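PDB 4QDJ: magnesium-protoporphyrin O-methyltransferase from Synechocystis sp., which transfers a methyl group from S-adenosylmethionine to Mg-protoporphyrin IX, giving its 13-monomethyl ester in chlorophyll biosynthesis. Local coordinates for residues Asp14-Thr19 / Leu137-Thr142; Arg23-Tyr28 / Val97-Gln102; Val66-Cys71 / Ser75-Leu80. All coordinates share one frame; numbering follows the deposited sequence.

Interaction 1 of 3, residues Asp14-Thr19 / Leu137-Thr142; sequences DYFNST and LIHYPT. With SAM (S-adenosylmethionine), chain B.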
loop_
_atom_site.group_PDB
_atom_site.type_symbol
_atom_site.label_atom_id
_atom_site.label_comp_id
_atom_site.label_asym_id
_atom_site.label_seq_id
_atom_site.Cartn_x
_atom_site.Cartn_y
_atom_site.Cartn_z
ATOM N N ASP A 14 -3.160 -13.467 9.596
ATOM C CA ASP A 14 -3.707 -13.760 10.918
ATOM C C ASP A 14 -3.455 -12.621 11.900
ATOM O O ASP A 14 -4.297 -12.325 12.748
ATOM C CB ASP A 14 -3.127 -15.062 11.473
ATOM C CG ASP A 14 -3.568 -16.280 10.684
ATOM O OD1 ASP A 14 -4.467 -16.147 9.826
ATOM O OD2 ASP A 14 -3.018 -17.372 10.931
ATOM N N TYR A 15 -2.293 -11.988 11.781
ATOM C CA TYR A 15 -1.952 -10.850 12.627
ATOM C C TYR A 15 -2.917 -9.689 12.402
ATOM O O TYR A 15 -3.459 -9.128 13.354
ATOM C CB TYR A 15 -0.510 -10.407 12.369
ATOM C CG TYR A 15 -0.136 -9.096 13.025
ATOM C CD1 TYR A 15 0.102 -9.021 14.393
ATOM C CD2 TYR A 15 -0.008 -7.935 12.274
ATOM C CE1 TYR A 15 0.447 -7.820 14.995
ATOM C CE2 TYR A 15 0.337 -6.734 12.864
ATOM C CZ TYR A 15 0.566 -6.682 14.223
ATOM O OH TYR A 15 0.906 -5.482 14.808
ATOM N N PHE A 16 -3.139 -9.338 11.141
ATOM C CA PHE A 16 -4.022 -8.221 10.816
ATOM C C PHE A 16 -5.504 -8.575 10.940
ATOM O O PHE A 16 -6.364 -7.701 10.848
ATOM C CB PHE A 16 -3.700 -7.653 9.432
ATOM C CG PHE A 16 -2.465 -6.802 9.408
ATOM C CD1 PHE A 16 -2.506 -5.493 9.860
ATOM C CD2 PHE A 16 -1.262 -7.311 8.948
ATOM C CE1 PHE A 16 -1.371 -4.703 9.845
ATOM C CE2 PHE A 16 -0.123 -6.527 8.931
ATOM C CZ PHE A 16 -0.178 -5.221 9.380
ATOM N N ASN A 17 -5.799 -9.854 11.149
ATOM C CA ASN A 17 -7.161 -10.275 11.466
ATOM C C ASN A 17 -7.377 -10.390 12.972
ATOM O O ASN A 17 -8.495 -10.619 13.433
ATOM C CB ASN A 17 -7.504 -11.600 10.784
ATOM C CG ASN A 17 -7.933 -11.419 9.342
ATOM O OD1 ASN A 17 -8.334 -10.328 8.935
ATOM N ND2 ASN A 17 -7.862 -12.492 8.563
ATOM N N SER A 18 -6.302 -10.234 13.736
ATOM C CA SER A 18 -6.385 -10.326 15.189
ATOM C C SER A 18 -5.905 -9.045 15.869
ATOM O O SER A 18 -6.444 -7.966 15.620
ATOM C CB SER A 18 -5.619 -11.549 15.704
ATOM O OG SER A 18 -4.274 -11.547 15.262
ATOM N N THR A 19 -4.886 -9.162 16.713
ATOM C CA THR A 19 -4.437 -8.009 17.483
ATOM C C THR A 19 -3.857 -6.907 16.596
ATOM O O THR A 19 -3.903 -5.731 16.961
ATOM C CB THR A 19 -3.444 -8.397 18.604
ATOM O OG1 THR A 19 -3.300 -7.301 19.516
ATOM C CG2 THR A 19 -2.085 -8.770 18.030
ATOM N N LEU A 137 5.445 -4.326 1.649
ATOM C CA LEU A 137 6.630 -5.139 1.384
ATOM C C LEU A 137 7.498 -5.343 2.623
ATOM O O LEU A 137 8.300 -6.272 2.678
ATOM C CB LEU A 137 7.462 -4.518 0.257
ATOM C CG LEU A 137 6.772 -4.432 -1.106
ATOM C CD1 LEU A 137 7.665 -3.728 -2.118
ATOM C CD2 LEU A 137 6.380 -5.819 -1.599
ATOM N N ILE A 138 7.322 -4.477 3.616
ATOM C CA ILE A 138 8.055 -4.572 4.874
ATOM C C ILE A 138 7.789 -5.898 5.603
ATOM O O ILE A 138 8.574 -6.320 6.453
ATOM C CB ILE A 138 7.717 -3.376 5.801
ATOM C CG1 ILE A 138 8.664 -3.321 7.004
ATOM C CG2 ILE A 138 6.253 -3.423 6.231
ATOM C CD1 ILE A 138 8.456 -2.117 7.898
ATOM N N HIS A 139 6.694 -6.564 5.252
ATOM C CA HIS A 139 6.307 -7.805 5.921
ATOM C C HIS A 139 6.913 -9.056 5.289
ATOM O O HIS A 139 6.645 -10.171 5.737
ATOM C CB HIS A 139 4.784 -7.940 5.952
ATOM C CG HIS A 139 4.099 -6.833 6.687
ATOM N ND1 HIS A 139 4.183 -6.685 8.054
ATOM C CD2 HIS A 139 3.318 -5.819 6.246
ATOM C CE1 HIS A 139 3.484 -5.627 8.424
ATOM N NE2 HIS A 139 2.948 -5.084 7.346
ATOM N N TYR A 140 7.730 -8.873 4.257
ATOM C CA TYR A 140 8.269 -10.008 3.511
ATOM C C TYR A 140 9.760 -9.865 3.219
ATOM O O TYR A 140 10.251 -8.757 3.020
ATOM C CB TYR A 140 7.490 -10.189 2.206
ATOM C CG TYR A 140 6.015 -10.415 2.429
ATOM C CD1 TYR A 140 5.523 -11.683 2.706
ATOM C CD2 TYR A 140 5.113 -9.357 2.382
ATOM C CE1 TYR A 140 4.177 -11.896 2.920
ATOM C CE2 TYR A 140 3.763 -9.560 2.596
ATOM C CZ TYR A 140 3.300 -10.832 2.865
ATOM O OH TYR A 140 1.958 -11.043 3.079
ATOM N N PRO A 141 10.487 -10.995 3.200
ATOM C CA PRO A 141 11.903 -10.975 2.818
ATOM C C PRO A 141 12.060 -10.607 1.345
ATOM O O PRO A 141 11.097 -10.722 0.587
ATOM C CB PRO A 141 12.354 -12.418 3.066
ATOM C CG PRO A 141 11.104 -13.227 2.981
ATOM C CD PRO A 141 10.017 -12.351 3.528
ATOM N N THR A 142 13.258 -10.181 0.954
ATOM C CA THR A 142 13.499 -9.646 -0.386
ATOM C C THR A 142 13.098 -10.597 -1.519
ATOM O O THR A 142 12.553 -10.162 -2.534
ATOM C CB THR A 142 14.972 -9.219 -0.560
ATOM O OG1 THR A 142 15.327 -8.295 0.476
ATOM C CG2 THR A 142 15.184 -8.556 -1.913
HETATM N N SAM B . -1.070 0.175 2.378
HETATM C CA SAM B . -1.846 0.550 3.557
HETATM C C SAM B . -1.460 1.942 4.038
HETATM O O SAM B . -0.340 2.401 3.807
HETATM O OXT SAM B . -2.262 2.637 4.663
HETATM C CB SAM B . -1.719 -0.473 4.687
HETATM C CG SAM B . -0.314 -0.750 5.219
HETATM S SD SAM B . -0.331 -1.913 6.614
HETATM C CE SAM B . 1.275 -1.589 7.384
HETATM C "C5'" SAM B . 0.052 -3.458 5.762
HETATM C "C4'" SAM B . -1.188 -4.076 5.134
HETATM O "O4'" SAM B . -0.782 -4.963 4.114
HETATM C "C3'" SAM B . -2.021 -4.881 6.123
HETATM O "O3'" SAM B . -3.353 -4.429 6.076
HETATM C "C2'" SAM B . -1.950 -6.305 5.606
HETATM O "O2'" SAM B . -3.162 -7.001 5.795
HETATM C "C1'" SAM B . -1.631 -6.086 4.137
HETATM N N9 SAM B . -0.975 -7.234 3.499
HETATM C C8 SAM B . 0.083 -7.961 3.974
HETATM N N7 SAM B . 0.368 -8.927 3.071
HETATM C C5 SAM B . -0.492 -8.819 2.033
HETATM C C6 SAM B . -0.641 -9.542 0.860
HETATM N N6 SAM B . 0.163 -10.569 0.596
HETATM N N1 SAM B . -1.634 -9.189 -0.028
HETATM C C2 SAM B . -2.468 -8.124 0.245
HETATM N N3 SAM B . -2.316 -7.411 1.416
HETATM C C4 SAM B . -1.340 -7.756 2.290
#
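Phe16 and His139 meet beside the ribose of SAM, in the cofactor pocket of a class I methyltransferase fold, where the end of helix 8-16 comes up against the loop that follows strand 130-133. The two side chains approach from opposite directions and form an offset edge-to-face pair, with ring centroids 5.3 Å apart and planes at 84°. The leading edge of Phe16 is its CE2-CZ side; CZ lies 3.7 Å from His139 NE2. With CG anti to its carbonyl carbon (chi1 -76°), Phe16 also lays one face over the sugar: ribose C3' sits above the ring centre, and C2' comes within 3.6 Å of Phe16 CD2. Tyr15 CD2 covers the opposite face near the rim. His139 turns its own edge to the cofactor, NE2 being 3.7 Å from SAM C5', with the transferable methyl carbon CE lying close to the imidazole plane. Next along the loop, Tyr140 reaches the adenine edge-on and its hydroxyl donates a 2.6 Å hydrogen bond from OH to SAM N7. Of these side chains Tyr140 makes the hydrogen bond to the cofactor, while Phe16 and His139 pack against the sugar side. His139 NE2 is buried here without a polar partner in the model, so the imidazole serves this contact through shape and ring packing rather than through a hydrogen bond.

Interaction 2 of 3, residues Arg23-Tyr28 / Val97-Gln102; sequences RWRRIY and VGEAQQ. With SAM (S-adenosylmethionine), chain B.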
loop_
_atom_site.group_PDB
_atom_site.type_symbol
_atom_site.label_atom_id
_atom_site.label_comp_id
_atom_site.label_asym_id
_atom_site.label_seq_id
_atom_site.Cartn_x
_atom_site.Cartn_y
_atom_site.Cartn_z
ATOM N N ARG A 23 -4.569 -2.743 16.732
ATOM C CA ARG A 23 -3.471 -1.801 16.890
ATOM C C ARG A 23 -3.353 -0.852 15.703
ATOM O O ARG A 23 -3.173 0.352 15.879
ATOM C CB ARG A 23 -2.157 -2.548 17.130
ATOM C CG ARG A 23 -2.177 -3.401 18.392
ATOM C CD ARG A 23 -0.970 -4.318 18.479
ATOM N NE ARG A 23 -1.152 -5.365 19.481
ATOM C CZ ARG A 23 -0.691 -5.304 20.726
ATOM N NH1 ARG A 23 -0.010 -4.241 21.133
ATOM N NH2 ARG A 23 -0.906 -6.308 21.564
ATOM N N TRP A 24 -3.469 -1.389 14.494
ATOM C CA TRP A 24 -3.314 -0.564 13.300
ATOM C C TRP A 24 -4.548 0.272 12.960
ATOM O O TRP A 24 -4.423 1.352 12.387
ATOM C CB TRP A 24 -2.811 -1.391 12.115
ATOM C CG TRP A 24 -1.371 -1.761 12.296
ATOM C CD1 TRP A 24 -0.879 -2.935 12.796
ATOM C CD2 TRP A 24 -0.235 -0.932 12.029
ATOM N NE1 TRP A 24 0.492 -2.893 12.836
ATOM C CE2 TRP A 24 0.913 -1.675 12.370
ATOM C CE3 TRP A 24 -0.076 0.362 11.524
ATOM C CZ2 TRP A 24 2.202 -1.165 12.222
ATOM C CZ3 TRP A 24 1.204 0.865 11.378
ATOM C CH2 TRP A 24 2.326 0.104 11.723
ATOM N N ARG A 25 -5.735 -0.207 13.321
ATOM C CA ARG A 25 -6.934 0.605 13.165
ATOM C C ARG A 25 -6.801 1.857 14.025
ATOM O O ARG A 25 -7.232 2.941 13.634
ATOM C CB ARG A 25 -8.191 -0.180 13.549
ATOM C CG ARG A 25 -9.450 0.669 13.613
ATOM C CD ARG A 25 -10.678 -0.168 13.926
ATOM N NE ARG A 25 -11.797 0.666 14.351
ATOM C CZ ARG A 25 -13.024 0.213 14.587
ATOM N NH1 ARG A 25 -13.297 -1.076 14.431
ATOM N NH2 ARG A 25 -13.976 1.050 14.975
ATOM N N ARG A 26 -6.187 1.700 15.194
ATOM C CA ARG A 26 -5.969 2.824 16.094
ATOM C C ARG A 26 -4.905 3.770 15.534
ATOM O O ARG A 26 -5.118 4.980 15.470
ATOM C CB ARG A 26 -5.593 2.329 17.497
ATOM C CG ARG A 26 -5.144 3.419 18.469
ATOM C CD ARG A 26 -6.180 4.526 18.629
ATOM N NE ARG A 26 -7.443 4.055 19.192
ATOM C CZ ARG A 26 -7.813 4.216 20.459
ATOM N NH1 ARG A 26 -7.017 4.836 21.320
ATOM N NH2 ARG A 26 -8.987 3.755 20.869
ATOM N N ILE A 27 -3.769 3.217 15.119
ATOM C CA ILE A 27 -2.694 4.032 14.557
ATOM C C ILE A 27 -3.171 4.811 13.333
ATOM O O ILE A 27 -2.936 6.016 13.221
ATOM C CB ILE A 27 -1.458 3.183 14.189
ATOM C CG1 ILE A 27 -0.816 2.598 15.450
ATOM C CG2 ILE A 27 -0.442 4.018 13.419
ATOM C CD1 ILE A 27 0.357 1.681 15.171
ATOM N N TYR A 28 -3.861 4.121 12.430
ATOM C CA TYR A 28 -4.356 4.729 11.197
ATOM C C TYR A 28 -5.646 5.518 11.401
ATOM O O TYR A 28 -6.159 6.127 10.462
ATOM C CB TYR A 28 -4.606 3.656 10.139
ATOM C CG TYR A 28 -3.363 3.013 9.572
ATOM C CD1 TYR A 28 -2.125 3.637 9.659
ATOM C CD2 TYR A 28 -3.433 1.781 8.936
ATOM C CE1 TYR A 28 -0.990 3.045 9.129
ATOM C CE2 TYR A 28 -2.307 1.184 8.405
ATOM C CZ TYR A 28 -1.090 1.820 8.505
ATOM O OH TYR A 28 0.030 1.226 7.974
ATOM N N VAL A 97 -10.051 -4.858 5.443
ATOM C CA VAL A 97 -10.959 -4.569 4.331
ATOM C C VAL A 97 -12.320 -4.082 4.817
ATOM O O VAL A 97 -12.868 -3.109 4.293
ATOM C CB VAL A 97 -11.179 -5.820 3.441
ATOM C CG1 VAL A 97 -12.365 -5.622 2.505
ATOM C CG2 VAL A 97 -9.927 -6.144 2.655
ATOM N N GLY A 98 -12.859 -4.765 5.822
ATOM C CA GLY A 98 -14.153 -4.412 6.374
ATOM C C GLY A 98 -14.157 -3.009 6.946
ATOM O O GLY A 98 -15.119 -2.261 6.777
ATOM N N GLU A 99 -13.071 -2.651 7.621
ATOM C CA GLU A 99 -12.943 -1.319 8.192
ATOM C C GLU A 99 -12.811 -0.267 7.094
ATOM O O GLU A 99 -13.382 0.818 7.196
ATOM C CB GLU A 99 -11.752 -1.255 9.152
ATOM C CG GLU A 99 -11.601 0.073 9.878
ATOM C CD GLU A 99 -12.709 0.328 10.885
ATOM O OE1 GLU A 99 -13.389 -0.638 11.292
ATOM O OE2 GLU A 99 -12.895 1.500 11.273
ATOM N N ALA A 100 -12.063 -0.593 6.042
ATOM C CA ALA A 100 -11.909 0.314 4.908
ATOM C C ALA A 100 -13.265 0.665 4.308
ATOM O O ALA A 100 -13.556 1.831 4.042
ATOM C CB ALA A 100 -11.003 -0.302 3.848
ATOM N N GLN A 101 -14.100 -0.351 4.110
ATOM C CA GLN A 101 -15.432 -0.137 3.560
ATOM C C GLN A 101 -16.306 0.690 4.502
ATOM O O GLN A 101 -17.062 1.552 4.059
ATOM C CB GLN A 101 -16.104 -1.470 3.227
ATOM C CG GLN A 101 -17.544 -1.342 2.743
ATOM C CD GLN A 101 -17.695 -0.402 1.555
ATOM O OE1 GLN A 101 -16.809 -0.296 0.706
ATOM N NE2 GLN A 101 -18.829 0.287 1.494
ATOM N N GLN A 102 -16.198 0.424 5.801
ATOM C CA GLN A 102 -16.948 1.190 6.790
ATOM C C GLN A 102 -16.544 2.661 6.774
ATOM O O GLN A 102 -17.400 3.546 6.764
ATOM C CB GLN A 102 -16.765 0.599 8.191
ATOM C CG GLN A 102 -17.534 -0.692 8.419
ATOM C CD GLN A 102 -19.036 -0.488 8.358
ATOM O OE1 GLN A 102 -19.558 0.516 8.841
ATOM N NE2 GLN A 102 -19.738 -1.441 7.755
HETATM N N SAM B . -1.070 0.175 2.378
HETATM C CA SAM B . -1.846 0.550 3.557
HETATM C C SAM B . -1.460 1.942 4.038
HETATM O O SAM B . -0.340 2.401 3.807
HETATM O OXT SAM B . -2.262 2.637 4.663
HETATM C CB SAM B . -1.719 -0.473 4.687
HETATM C CG SAM B . -0.314 -0.750 5.219
HETATM S SD SAM B . -0.331 -1.913 6.614
HETATM C CE SAM B . 1.275 -1.589 7.384
HETATM C "C5'" SAM B . 0.052 -3.458 5.762
HETATM C "C4'" SAM B . -1.188 -4.076 5.134
HETATM O "O4'" SAM B . -0.782 -4.963 4.114
HETATM C "C3'" SAM B . -2.021 -4.881 6.123
HETATM O "O3'" SAM B . -3.353 -4.429 6.076
HETATM C "C2'" SAM B . -1.950 -6.305 5.606
HETATM O "O2'" SAM B . -3.162 -7.001 5.795
HETATM C "C1'" SAM B . -1.631 -6.086 4.137
HETATM N N9 SAM B . -0.975 -7.234 3.499
HETATM C C8 SAM B . 0.083 -7.961 3.974
HETATM N N7 SAM B . 0.368 -8.927 3.071
HETATM C C5 SAM B . -0.492 -8.819 2.033
HETATM C C6 SAM B . -0.641 -9.542 0.860
HETATM N N6 SAM B . 0.163 -10.569 0.596
HETATM N N1 SAM B . -1.634 -9.189 -0.028
HETATM C C2 SAM B . -2.468 -8.124 0.245
HETATM N N3 SAM B . -2.316 -7.411 1.416
HETATM C C4 SAM B . -1.340 -7.756 2.290
#
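Arg25 and Glu99 both leave their helices with CG anti to the backbone N (chi1 171° for Arg25), but their chains then differ: Arg25 stays extended as far as NE, while Glu99 bends at its second torsion (69°). The two side chains consequently cross at about a right angle, and the carboxylate comes to lie over one face of the guanidinium, the planes only 26° apart. Glu99 OE1 is 3.2 Å from Arg25 NH1 and stands well above the guanidinium plane, toward its rim; Glu99 OE2 lies 3.4 Å from Arg25 NE. This is a salt bridge held by charge alone, since no N-H points at the oxygen. Arg25 CD completes the contact, 3.7 Å from the carboxylate carbon CD of Glu99. The pair lies at the surface, and because Arg25 is modelled in two conformers, the bridge described for this one is probably not permanent.

The same helix 19-27 also carries Trp24, and Tyr28 follows directly at its end, facing the cofactor pocket. Trp24 CE3 lies over one face of the Tyr28 ring, toward its rim. Tyr28 itself stacks on His44 and brings its hydroxyl to the cofactor, with OH 3.1 Å from the methyl carbon CE of SAM and 3.4 Å from SAM CG. Such an oxygen beside the sulfonium methyl is consistent with the CH...O contacts seen in many SAM-dependent methyltransferases. The salt bridge is thus a surface link between helix 19-27 and helix 94-108 of the Rossmann-like core, while Tyr28 alone connects this contact to the SAM pocket of the class I methyltransferase fold.

Interaction 3 of 3, residues Val66-Cys71 / Ser75-Leu80; sequences VCDAGC and SLSIPL. With SAM (S-adenosylmethionine), chain B.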
loop_
_atom_site.group_PDB
_atom_site.type_symbol
_atom_site.label_atom_id
_atom_site.label_comp_id
_atom_site.label_asym_id
_atom_site.label_seq_id
_atom_site.Cartn_x
_atom_site.Cartn_y
_atom_site.Cartn_z
ATOM N N VAL A 66 -6.886 2.930 -10.649
ATOM C CA VAL A 66 -5.825 2.738 -9.672
ATOM C C VAL A 66 -6.061 1.481 -8.843
ATOM O O VAL A 66 -7.157 1.267 -8.321
ATOM C CB VAL A 66 -5.728 3.947 -8.715
ATOM C CG1 VAL A 66 -4.642 3.724 -7.669
ATOM C CG2 VAL A 66 -5.473 5.226 -9.498
ATOM N N CYS A 67 -5.029 0.652 -8.735
ATOM C CA CYS A 67 -5.053 -0.501 -7.846
ATOM C C CYS A 67 -4.279 -0.168 -6.579
ATOM O O CYS A 67 -3.114 0.220 -6.644
ATOM C CB CYS A 67 -4.429 -1.718 -8.536
ATOM S SG CYS A 67 -4.172 -3.158 -7.464
ATOM N N ASP A 68 -4.939 -0.303 -5.430
ATOM C CA ASP A 68 -4.307 -0.102 -4.128
ATOM C C ASP A 68 -4.159 -1.467 -3.464
ATOM O O ASP A 68 -5.092 -1.966 -2.832
ATOM C CB ASP A 68 -5.164 0.837 -3.269
ATOM C CG ASP A 68 -4.486 1.248 -1.969
ATOM O OD1 ASP A 68 -3.310 0.889 -1.747
ATOM O OD2 ASP A 68 -5.140 1.955 -1.169
ATOM N N ALA A 69 -2.984 -2.072 -3.630
ATOM C CA ALA A 69 -2.730 -3.432 -3.163
ATOM C C ALA A 69 -2.201 -3.449 -1.732
ATOM O O ALA A 69 -1.160 -2.862 -1.442
ATOM C CB ALA A 69 -1.753 -4.127 -4.096
ATOM N N GLY A 70 -2.914 -4.139 -0.847
ATOM C CA GLY A 70 -2.616 -4.100 0.574
ATOM C C GLY A 70 -3.118 -2.792 1.157
ATOM O O GLY A 70 -2.393 -2.087 1.859
ATOM N N CYS A 71 -4.377 -2.479 0.867
ATOM C CA CYS A 71 -4.938 -1.154 1.127
ATOM C C CYS A 71 -5.181 -0.829 2.602
ATOM O O CYS A 71 -5.465 0.319 2.942
ATOM C CB CYS A 71 -6.241 -0.973 0.343
ATOM S SG CYS A 71 -7.579 -2.075 0.865
ATOM N N SER A 75 -6.487 4.139 3.958
ATOM C CA SER A 75 -5.849 5.435 4.190
ATOM C C SER A 75 -5.467 6.148 2.898
ATOM O O SER A 75 -5.515 7.375 2.824
ATOM C CB SER A 75 -4.610 5.274 5.069
ATOM O OG SER A 75 -4.953 4.753 6.342
ATOM N N LEU A 76 -5.077 5.381 1.885
ATOM C CA LEU A 76 -4.769 5.953 0.579
ATOM C C LEU A 76 -5.967 5.883 -0.366
ATOM O O LEU A 76 -6.227 6.822 -1.117
ATOM C CB LEU A 76 -3.569 5.249 -0.058
ATOM C CG LEU A 76 -3.206 5.733 -1.463
ATOM C CD1 LEU A 76 -2.690 7.166 -1.428
ATOM C CD2 LEU A 76 -2.193 4.806 -2.102
ATOM N N SER A 77 -6.690 4.765 -0.324
ATOM C CA SER A 77 -7.815 4.542 -1.234
ATOM C C SER A 77 -8.872 5.634 -1.162
ATOM O O SER A 77 -9.373 6.104 -2.189
ATOM C CB SER A 77 -8.477 3.192 -0.952
ATOM O OG SER A 77 -7.616 2.123 -1.288
ATOM N N ILE A 78 -9.220 6.027 0.055
ATOM C CA ILE A 78 -10.272 7.016 0.254
ATOM C C ILE A 78 -9.918 8.408 -0.300
ATOM O O ILE A 78 -10.685 8.961 -1.090
ATOM C CB ILE A 78 -10.754 7.046 1.725
ATOM C CG1 ILE A 78 -11.406 5.704 2.076
ATOM C CG2 ILE A 78 -11.723 8.197 1.958
ATOM C CD1 ILE A 78 -11.686 5.513 3.551
ATOM N N PRO A 79 -8.751 8.971 0.074
ATOM C CA PRO A 79 -8.440 10.275 -0.530
ATOM C C PRO A 79 -8.254 10.249 -2.050
ATOM O O PRO A 79 -8.534 11.255 -2.700
ATOM C CB PRO A 79 -7.142 10.700 0.171
ATOM C CG PRO A 79 -6.597 9.463 0.788
ATOM C CD PRO A 79 -7.780 8.612 1.122
ATOM N N LEU A 80 -7.803 9.131 -2.614
ATOM C CA LEU A 80 -7.712 9.036 -4.069
ATOM C C LEU A 80 -9.103 9.046 -4.699
ATOM O O LEU A 80 -9.324 9.698 -5.717
ATOM C CB LEU A 80 -6.931 7.794 -4.505
ATOM C CG LEU A 80 -5.425 7.832 -4.232
ATOM C CD1 LEU A 80 -4.754 6.579 -4.775
ATOM C CD2 LEU A 80 -4.799 9.084 -4.843
HETATM N N SAM B . -1.070 0.175 2.378
HETATM C CA SAM B . -1.846 0.550 3.557
HETATM C C SAM B . -1.460 1.942 4.038
HETATM O O SAM B . -0.340 2.401 3.807
HETATM O OXT SAM B . -2.262 2.637 4.663
HETATM C CB SAM B . -1.719 -0.473 4.687
HETATM C CG SAM B . -0.314 -0.750 5.219
HETATM S SD SAM B . -0.331 -1.913 6.614
HETATM C CE SAM B . 1.275 -1.589 7.384
HETATM C "C5'" SAM B . 0.052 -3.458 5.762
HETATM C "C4'" SAM B . -1.188 -4.076 5.134
HETATM O "O4'" SAM B . -0.782 -4.963 4.114
HETATM C "C3'" SAM B . -2.021 -4.881 6.123
HETATM O "O3'" SAM B . -3.353 -4.429 6.076
HETATM C "C2'" SAM B . -1.950 -6.305 5.606
HETATM O "O2'" SAM B . -3.162 -7.001 5.795
HETATM C "C1'" SAM B . -1.631 -6.086 4.137
HETATM N N9 SAM B . -0.975 -7.234 3.499
HETATM C C8 SAM B . 0.083 -7.961 3.974
HETATM N N7 SAM B . 0.368 -8.927 3.071
HETATM C C5 SAM B . -0.492 -8.819 2.033
HETATM C C6 SAM B . -0.641 -9.542 0.860
HETATM N N6 SAM B . 0.163 -10.569 0.596
HETATM N N1 SAM B . -1.634 -9.189 -0.028
HETATM C C2 SAM B . -2.468 -8.124 0.245
HETATM N N3 SAM B . -2.316 -7.411 1.416
HETATM C C4 SAM B . -1.340 -7.756 2.290
HETATM O O HOH W 1 -5.187 2.521 1.375
HETATM O O HOH W 2 -4.778 2.101 5.655
#
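Asp68 OD2 is gripped by two donors: Ser77 OG gives it a very short hydrogen bond of 2.5 Å, and water 1 gives it another of 2.6 Å. Asp68 CG stands anti to the backbone N (chi1 -172°), which sends the carboxylate from strand 65-69 toward the chain entering helix 77-82. Water 1 uses its second proton on Cys71 O, 2.7 Å away, and accepts a bond from Leu76 N. One water therefore ties together the strand, the turn after it and the backbone at Leu76. Apolar atoms close in around this network: Leu76 CB packs against Asp68 OD2, and farther along strand and helix Val66 CG1 touches Leu80 CD1 at 4.1 Å, the two side chains crossing at about a right angle.

The turn itself is the glycine-rich loop of the Rossmann-like fold. Gly70 adopts a positive phi (76°), which favours glycine, and its carbonyl O accepts a 2.7 Å hydrogen bond from the amino N of SAM. Water 2 extends the grip to the carboxylate of the same amino acid moiety, donating to SAM OXT over 2.8 Å and hydrogen-bonding Ser75 OG, with a weak bond to Cys71 O as well. Replacing Asp68 with an alanine would probably leave Ser77 OG and water 1 without their common acceptor and free the loop backbone to shift beside the SAM amino group. The carboxylate thus acts in the second shell: through water 1 it probably helps hold the Cys71 carbonyl, and through Ser77 the first turn of helix 77-82, and with them the loop whose backbone receives the methionine end of SAM.

All three contacts touch the same SAM molecule. Along the chain they are enclosed one within another: interaction 1 spans the longest separation, interaction 2 falls between its segments, and interaction 3 is innermost. The centres of interactions 1 and 2 are about 15 Å apart. Those of interactions 2 and 3 are about 13 Å apart, and those of interactions 1 and 3 about 18 Å. Interaction 3 belongs to the beta-alpha-beta unit of the parallel part of the sheet, nearest the centre of the molecule; interactions 1 and 2 place the consecutive helices 8-16 and 19-27 against that core. Phe16 packs on Trp24 and Tyr28 CB on Ser75 OG, so interaction 2 touches both others.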